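Local structure of TetR family Transcriptional regulator (Streptococcus agalactiae 2603V/R, 3KKC) at residues I17-S31 against H52-D66. The protein probably binds DNA as a TetR-type transcriptional regulator, with an N-terminal helix-turn-helix domain and a helical C-terminal region. Numbering follows the deposited sequence.
Sequences IYNAFISLLQENDYS and HYESKEVLLKELCED
Phe21 packs against Leu59, and Tyr30 against Leu60 and Lys56, in the tight part of this contact. With CG anti to the backbone N (chi1 -179°), Phe21 reaches across to helix 57-66; CB of Leu59 lies over one face, 3.7 Å from the ring centroid, and CD2 of Leu25 from its own segment covers the opposite one. That Leu25 methyl also meets Leu63 CD2 tip to tip at 3.7 Å. The Tyr30 ring carries Leu60 CD2 almost centrally over one face, 3.7 Å from its centroid, and Lys56 NZ over the other in a cation-pi contact. Bent at chi3, the lysine chain lets NZ hydrogen-bond both Ile33 O and, nearly in line with the carbonyl, Tyr30 O (2.8 Å). Two separate margins are more open and polar: at one, partly exposed Tyr18 donates its OH to the anti lone pair of Asp66 OD2 (2.5 Å); at the other, a weak 3.4 Å bond runs from Tyr30 OH, on the buried ring, to OE2 of exposed Glu57. Helices 17-24 and 57-66 cross almost perpendicularly (88°) within the TetR-type DNA-binding domain, where Ile17 also touches Val38 of helix 35-42 and Leu60 reaches Tyr108 of helix 107-129.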
loop_
_atom_site.group_PDB
_atom_site.type_symbol
_atom_site.label_atom_id
_atom_site.label_comp_id
_atom_site.label_asym_id
_atom_site.label_seq_id
_atom_site.Cartn_x
_atom_site.Cartn_y
_atom_site.Cartn_z
ATOM N N ILE A 17 -22.973 -3.277 21.645
ATOM C CA ILE A 17 -21.606 -2.790 21.537
ATOM C C ILE A 17 -20.999 -3.234 20.201
ATOM O O ILE A 17 -20.525 -2.410 19.408
ATOM C CB ILE A 17 -20.759 -3.329 22.708
ATOM C CG1 ILE A 17 -21.416 -2.945 24.041
ATOM C CG2 ILE A 17 -19.294 -2.868 22.596
ATOM C CD1 ILE A 17 -20.904 -3.750 25.207
ATOM N N TYR A 18 -21.032 -4.542 19.956
ATOM C CA TYR A 18 -20.569 -5.102 18.699
ATOM C C TYR A 18 -21.093 -4.251 17.551
ATOM O O TYR A 18 -20.311 -3.692 16.793
ATOM C CB TYR A 18 -21.056 -6.541 18.571
ATOM C CG TYR A 18 -20.399 -7.366 17.478
ATOM C CD1 TYR A 18 -19.281 -8.155 17.757
ATOM C CD2 TYR A 18 -20.910 -7.383 16.179
ATOM C CE1 TYR A 18 -18.677 -8.915 16.791
ATOM C CE2 TYR A 18 -20.303 -8.151 15.188
ATOM C CZ TYR A 18 -19.179 -8.916 15.505
ATOM O OH TYR A 18 -18.557 -9.695 14.544
ATOM N N ASN A 19 -22.413 -4.126 17.435
ATOM C CA ASN A 19 -23.005 -3.405 16.300
ATOM C C ASN A 19 -22.578 -1.929 16.268
ATOM O O ASN A 19 -22.356 -1.364 15.192
ATOM C CB ASN A 19 -24.549 -3.559 16.230
ATOM C CG ASN A 19 -25.012 -4.991 15.841
ATOM O OD1 ASN A 19 -24.266 -5.797 15.249
ATOM N ND2 ASN A 19 -26.262 -5.296 16.175
ATOM N N ALA A 20 -22.435 -1.321 17.441
ATOM C CA ALA A 20 -21.959 0.070 17.542
ATOM C C ALA A 20 -20.555 0.239 16.965
ATOM O O ALA A 20 -20.264 1.193 16.240
ATOM C CB ALA A 20 -21.993 0.544 18.981
ATOM N N PHE A 21 -19.688 -0.701 17.301
ATOM C CA PHE A 21 -18.316 -0.704 16.819
ATOM C C PHE A 21 -18.270 -0.769 15.286
ATOM O O PHE A 21 -17.501 -0.066 14.651
ATOM C CB PHE A 21 -17.594 -1.897 17.442
ATOM C CG PHE A 21 -16.156 -2.024 17.046
ATOM C CD1 PHE A 21 -15.241 -1.021 17.366
ATOM C CD2 PHE A 21 -15.706 -3.166 16.419
ATOM C CE1 PHE A 21 -13.934 -1.147 17.024
ATOM C CE2 PHE A 21 -14.374 -3.303 16.080
ATOM C CZ PHE A 21 -13.488 -2.294 16.367
ATOM N N ILE A 22 -19.123 -1.602 14.698
ATOM C CA ILE A 22 -19.210 -1.734 13.253
ATOM C C ILE A 22 -19.726 -0.455 12.584
ATOM O O ILE A 22 -19.174 -0.006 11.582
ATOM C CB ILE A 22 -20.081 -2.953 12.869
ATOM C CG1 ILE A 22 -19.343 -4.251 13.224
ATOM C CG2 ILE A 22 -20.434 -2.943 11.376
ATOM C CD1 ILE A 22 -20.109 -5.497 12.834
ATOM N N SER A 23 -20.770 0.136 13.143
ATOM C CA SER A 23 -21.386 1.307 12.548
ATOM C C SER A 23 -20.413 2.462 12.574
ATOM O O SER A 23 -20.432 3.310 11.690
ATOM C CB SER A 23 -22.692 1.662 13.302
ATOM O OG SER A 23 -22.938 3.068 13.385
ATOM N N LEU A 24 -19.564 2.491 13.599
ATOM C CA LEU A 24 -18.587 3.561 13.769
ATOM C C LEU A 24 -17.372 3.343 12.880
ATOM O O LEU A 24 -16.609 4.272 12.599
ATOM C CB LEU A 24 -18.127 3.637 15.226
ATOM C CG LEU A 24 -19.033 4.391 16.191
ATOM C CD1 LEU A 24 -18.653 4.078 17.639
ATOM C CD2 LEU A 24 -18.985 5.888 15.884
ATOM N N LEU A 25 -17.183 2.098 12.470
ATOM C CA LEU A 25 -16.090 1.726 11.600
ATOM C C LEU A 25 -16.487 1.969 10.148
ATOM O O LEU A 25 -15.731 1.669 9.234
ATOM C CB LEU A 25 -15.767 0.257 11.809
ATOM C CG LEU A 25 -14.473 -0.220 12.447
ATOM C CD1 LEU A 25 -13.902 0.801 13.407
ATOM C CD2 LEU A 25 -14.743 -1.550 13.136
ATOM N N GLN A 26 -17.685 2.500 9.940
ATOM C CA GLN A 26 -18.141 2.842 8.598
ATOM C C GLN A 26 -17.719 4.277 8.297
ATOM O O GLN A 26 -17.497 4.644 7.144
ATOM C CB GLN A 26 -19.668 2.667 8.472
ATOM C CG GLN A 26 -20.106 1.898 7.211
ATOM C CD GLN A 26 -21.494 1.272 7.322
ATOM O OE1 GLN A 26 -22.398 1.841 7.942
ATOM N NE2 GLN A 26 -21.665 0.094 6.714
ATOM N N GLU A 27 -17.586 5.072 9.358
ATOM C CA GLU A 27 -17.253 6.486 9.252
ATOM C C GLU A 27 -15.839 6.816 9.714
ATOM O O GLU A 27 -15.332 7.885 9.396
ATOM C CB GLU A 27 -18.214 7.314 10.104
ATOM C CG GLU A 27 -19.662 6.871 10.057
ATOM C CD GLU A 27 -20.348 7.284 8.773
ATOM O OE1 GLU A 27 -19.710 7.200 7.698
ATOM O OE2 GLU A 27 -21.530 7.688 8.843
ATOM N N ASN A 28 -15.211 5.932 10.488
ATOM C CA ASN A 28 -13.924 6.264 11.098
ATOM C C ASN A 28 -12.854 5.177 11.008
ATOM O O ASN A 28 -13.163 3.993 10.861
ATOM C CB ASN A 28 -14.101 6.659 12.569
ATOM C CG ASN A 28 -15.293 7.567 12.798
ATOM O OD1 ASN A 28 -15.144 8.772 13.002
ATOM N ND2 ASN A 28 -16.488 6.987 12.780
ATOM N N ASP A 29 -11.592 5.600 11.109
ATOM C CA ASP A 29 -10.467 4.686 11.257
ATOM C C ASP A 29 -10.551 3.980 12.609
ATOM O O ASP A 29 -11.095 4.534 13.567
ATOM C CB ASP A 29 -9.144 5.453 11.168
ATOM C CG ASP A 29 -8.814 5.909 9.748
ATOM O OD1 ASP A 29 -7.942 6.795 9.590
ATOM O OD2 ASP A 29 -9.419 5.385 8.787
ATOM N N TYR A 30 -10.026 2.756 12.689
ATOM C CA TYR A 30 -9.984 2.021 13.959
ATOM C C TYR A 30 -9.131 2.772 14.962
ATOM O O TYR A 30 -9.499 2.892 16.148
ATOM C CB TYR A 30 -9.424 0.602 13.791
ATOM C CG TYR A 30 -9.007 -0.041 15.104
ATOM C CD1 TYR A 30 -9.953 -0.603 15.964
ATOM C CD2 TYR A 30 -7.672 -0.078 15.492
ATOM C CE1 TYR A 30 -9.587 -1.187 17.174
ATOM C CE2 TYR A 30 -7.298 -0.662 16.701
ATOM C CZ TYR A 30 -8.271 -1.208 17.539
ATOM O OH TYR A 30 -7.904 -1.798 18.727
ATOM N N SER A 31 -7.987 3.257 14.468
ATOM C CA SER A 31 -7.078 4.084 15.258
ATOM C C SER A 31 -7.751 5.369 15.754
ATOM O O SER A 31 -7.408 5.888 16.807
ATOM C CB SER A 31 -5.753 4.375 14.497
ATOM O OG SER A 31 -5.923 4.998 13.222
ATOM N N HIS A 52 -17.206 -7.131 29.200
ATOM C CA HIS A 52 -17.312 -7.981 28.015
ATOM C C HIS A 52 -16.060 -7.931 27.148
ATOM O O HIS A 52 -15.736 -8.903 26.459
ATOM C CB HIS A 52 -18.507 -7.565 27.166
ATOM C CG HIS A 52 -19.824 -7.966 27.744
ATOM N ND1 HIS A 52 -20.822 -7.058 28.020
ATOM C CD2 HIS A 52 -20.305 -9.179 28.104
ATOM C CE1 HIS A 52 -21.866 -7.695 28.520
ATOM N NE2 HIS A 52 -21.577 -8.983 28.579
ATOM N N TYR A 53 -15.370 -6.792 27.182
ATOM C CA TYR A 53 -14.237 -6.536 26.304
ATOM C C TYR A 53 -13.095 -5.900 27.056
ATOM O O TYR A 53 -13.182 -4.741 27.450
ATOM C CB TYR A 53 -14.658 -5.610 25.168
ATOM C CG TYR A 53 -15.756 -6.202 24.319
ATOM C CD1 TYR A 53 -15.548 -7.385 23.611
ATOM C CD2 TYR A 53 -17.004 -5.591 24.235
ATOM C CE1 TYR A 53 -16.544 -7.932 22.853
ATOM C CE2 TYR A 53 -18.005 -6.132 23.473
ATOM C CZ TYR A 53 -17.769 -7.299 22.788
ATOM O OH TYR A 53 -18.765 -7.842 22.027
ATOM N N GLU A 54 -12.023 -6.661 27.243
ATOM C CA GLU A 54 -10.813 -6.167 27.892
ATOM C C GLU A 54 -10.396 -4.770 27.412
ATOM O O GLU A 54 -9.824 -3.995 28.175
ATOM C CB GLU A 54 -9.669 -7.158 27.668
ATOM C CG GLU A 54 -8.308 -6.689 28.178
ATOM C CD GLU A 54 -7.148 -7.274 27.368
ATOM O OE1 GLU A 54 -7.393 -7.764 26.236
ATOM O OE2 GLU A 54 -5.992 -7.235 27.863
ATOM N N SER A 55 -10.678 -4.458 26.150
ATOM C CA SER A 55 -10.279 -3.190 25.554
ATOM C C SER A 55 -10.793 -3.104 24.133
ATOM O O SER A 55 -11.341 -4.070 23.611
ATOM C CB SER A 55 -8.767 -3.109 25.486
ATOM O OG SER A 55 -8.290 -4.082 24.581
ATOM N N LYS A 56 -10.589 -1.960 23.489
ATOM C CA LYS A 56 -11.030 -1.828 22.109
ATOM C C LYS A 56 -10.357 -2.886 21.245
ATOM O O LYS A 56 -10.905 -3.303 20.234
ATOM C CB LYS A 56 -10.724 -0.437 21.553
ATOM C CG LYS A 56 -9.258 -0.217 21.271
ATOM C CD LYS A 56 -9.005 1.151 20.668
ATOM C CE LYS A 56 -10.190 1.616 19.839
ATOM N NZ LYS A 56 -9.737 2.667 18.883
ATOM N N GLU A 57 -9.171 -3.334 21.646
ATOM C CA GLU A 57 -8.371 -4.172 20.750
ATOM C C GLU A 57 -9.006 -5.531 20.504
ATOM O O GLU A 57 -8.875 -6.100 19.412
ATOM C CB GLU A 57 -6.925 -4.315 21.230
ATOM C CG GLU A 57 -5.907 -4.024 20.134
ATOM C CD GLU A 57 -4.923 -2.909 20.503
ATOM O OE1 GLU A 57 -4.475 -2.862 21.675
ATOM O OE2 GLU A 57 -4.589 -2.084 19.615
ATOM N N VAL A 58 -9.712 -6.050 21.500
ATOM C CA VAL A 58 -10.360 -7.341 21.305
ATOM C C VAL A 58 -11.670 -7.288 20.498
ATOM O O VAL A 58 -12.192 -8.329 20.129
ATOM C CB VAL A 58 -10.533 -8.132 22.618
ATOM C CG1 VAL A 58 -9.181 -8.249 23.324
ATOM C CG2 VAL A 58 -11.565 -7.478 23.506
ATOM N N LEU A 59 -12.181 -6.090 20.211
ATOM C CA LEU A 59 -13.324 -5.962 19.304
ATOM C C LEU A 59 -12.844 -6.124 17.884
ATOM O O LEU A 59 -13.478 -6.795 17.073
ATOM C CB LEU A 59 -14.009 -4.600 19.407
ATOM C CG LEU A 59 -14.831 -4.282 20.644
ATOM C CD1 LEU A 59 -13.895 -3.738 21.689
ATOM C CD2 LEU A 59 -15.904 -3.267 20.301
ATOM N N LEU A 60 -11.730 -5.477 17.576
ATOM C CA LEU A 60 -11.152 -5.592 16.255
ATOM C C LEU A 60 -10.828 -7.055 15.993
ATOM O O LEU A 60 -11.159 -7.607 14.933
ATOM C CB LEU A 60 -9.888 -4.760 16.157
ATOM C CG LEU A 60 -9.504 -4.684 14.703
ATOM C CD1 LEU A 60 -10.679 -4.123 13.956
ATOM C CD2 LEU A 60 -8.296 -3.813 14.535
ATOM N N LYS A 61 -10.192 -7.675 16.983
ATOM C CA LYS A 61 -9.781 -9.070 16.903
ATOM C C LYS A 61 -11.010 -9.976 16.679
ATOM O O LYS A 61 -11.137 -10.604 15.627
ATOM C CB LYS A 61 -9.000 -9.438 18.165
ATOM C CG LYS A 61 -8.752 -10.917 18.417
ATOM C CD LYS A 61 -8.878 -11.185 19.934
ATOM C CE LYS A 61 -8.375 -12.559 20.354
ATOM N NZ LYS A 61 -7.068 -12.868 19.704
ATOM N N GLU A 62 -11.910 -10.027 17.660
ATOM C CA GLU A 62 -13.205 -10.691 17.496
ATOM C C GLU A 62 -13.866 -10.406 16.139
ATOM O O GLU A 62 -14.136 -11.334 15.379
ATOM C CB GLU A 62 -14.163 -10.286 18.611
ATOM C CG GLU A 62 -13.828 -10.876 19.960
ATOM C CD GLU A 62 -15.044 -10.975 20.849
ATOM O OE1 GLU A 62 -16.160 -10.677 20.355
ATOM O OE2 GLU A 62 -14.885 -11.357 22.031
ATOM N N LEU A 63 -14.123 -9.130 15.840
ATOM C CA LEU A 63 -14.698 -8.745 14.552
ATOM C C LEU A 63 -14.001 -9.470 13.388
ATOM O O LEU A 63 -14.571 -10.392 12.825
ATOM C CB LEU A 63 -14.712 -7.224 14.361
ATOM C CG LEU A 63 -15.222 -6.722 13.003
ATOM C CD1 LEU A 63 -16.586 -7.283 12.736
ATOM C CD2 LEU A 63 -15.269 -5.197 12.922
ATOM N N CYS A 64 -12.791 -9.060 13.027
ATOM C CA CYS A 64 -11.943 -9.820 12.092
ATOM C C CYS A 64 -12.100 -11.330 12.201
ATOM O O CYS A 64 -12.316 -12.025 11.198
ATOM C CB CYS A 64 -10.458 -9.488 12.321
ATOM S SG CYS A 64 -10.031 -7.810 11.892
ATOM N N GLU A 65 -11.965 -11.846 13.414
ATOM C CA GLU A 65 -12.098 -13.276 13.617
ATOM C C GLU A 65 -13.385 -13.773 12.936
ATOM O O GLU A 65 -13.331 -14.675 12.099
ATOM C CB GLU A 65 -12.072 -13.600 15.110
ATOM C CG GLU A 65 -12.379 -15.036 15.426
ATOM C CD GLU A 65 -11.728 -15.506 16.702
ATOM O OE1 GLU A 65 -11.396 -14.664 17.580
ATOM O OE2 GLU A 65 -11.546 -16.736 16.817
ATOM N N ASP A 66 -14.512 -13.142 13.296
ATOM C CA ASP A 66 -15.845 -13.347 12.696
ATOM C C ASP A 66 -15.886 -13.093 11.193
ATOM O O ASP A 66 -16.351 -13.929 10.441
ATOM C CB ASP A 66 -16.883 -12.400 13.322
ATOM C CG ASP A 66 -17.310 -12.816 14.712
ATOM O OD1 ASP A 66 -17.101 -13.986 15.094
ATOM O OD2 ASP A 66 -17.871 -11.961 15.424
#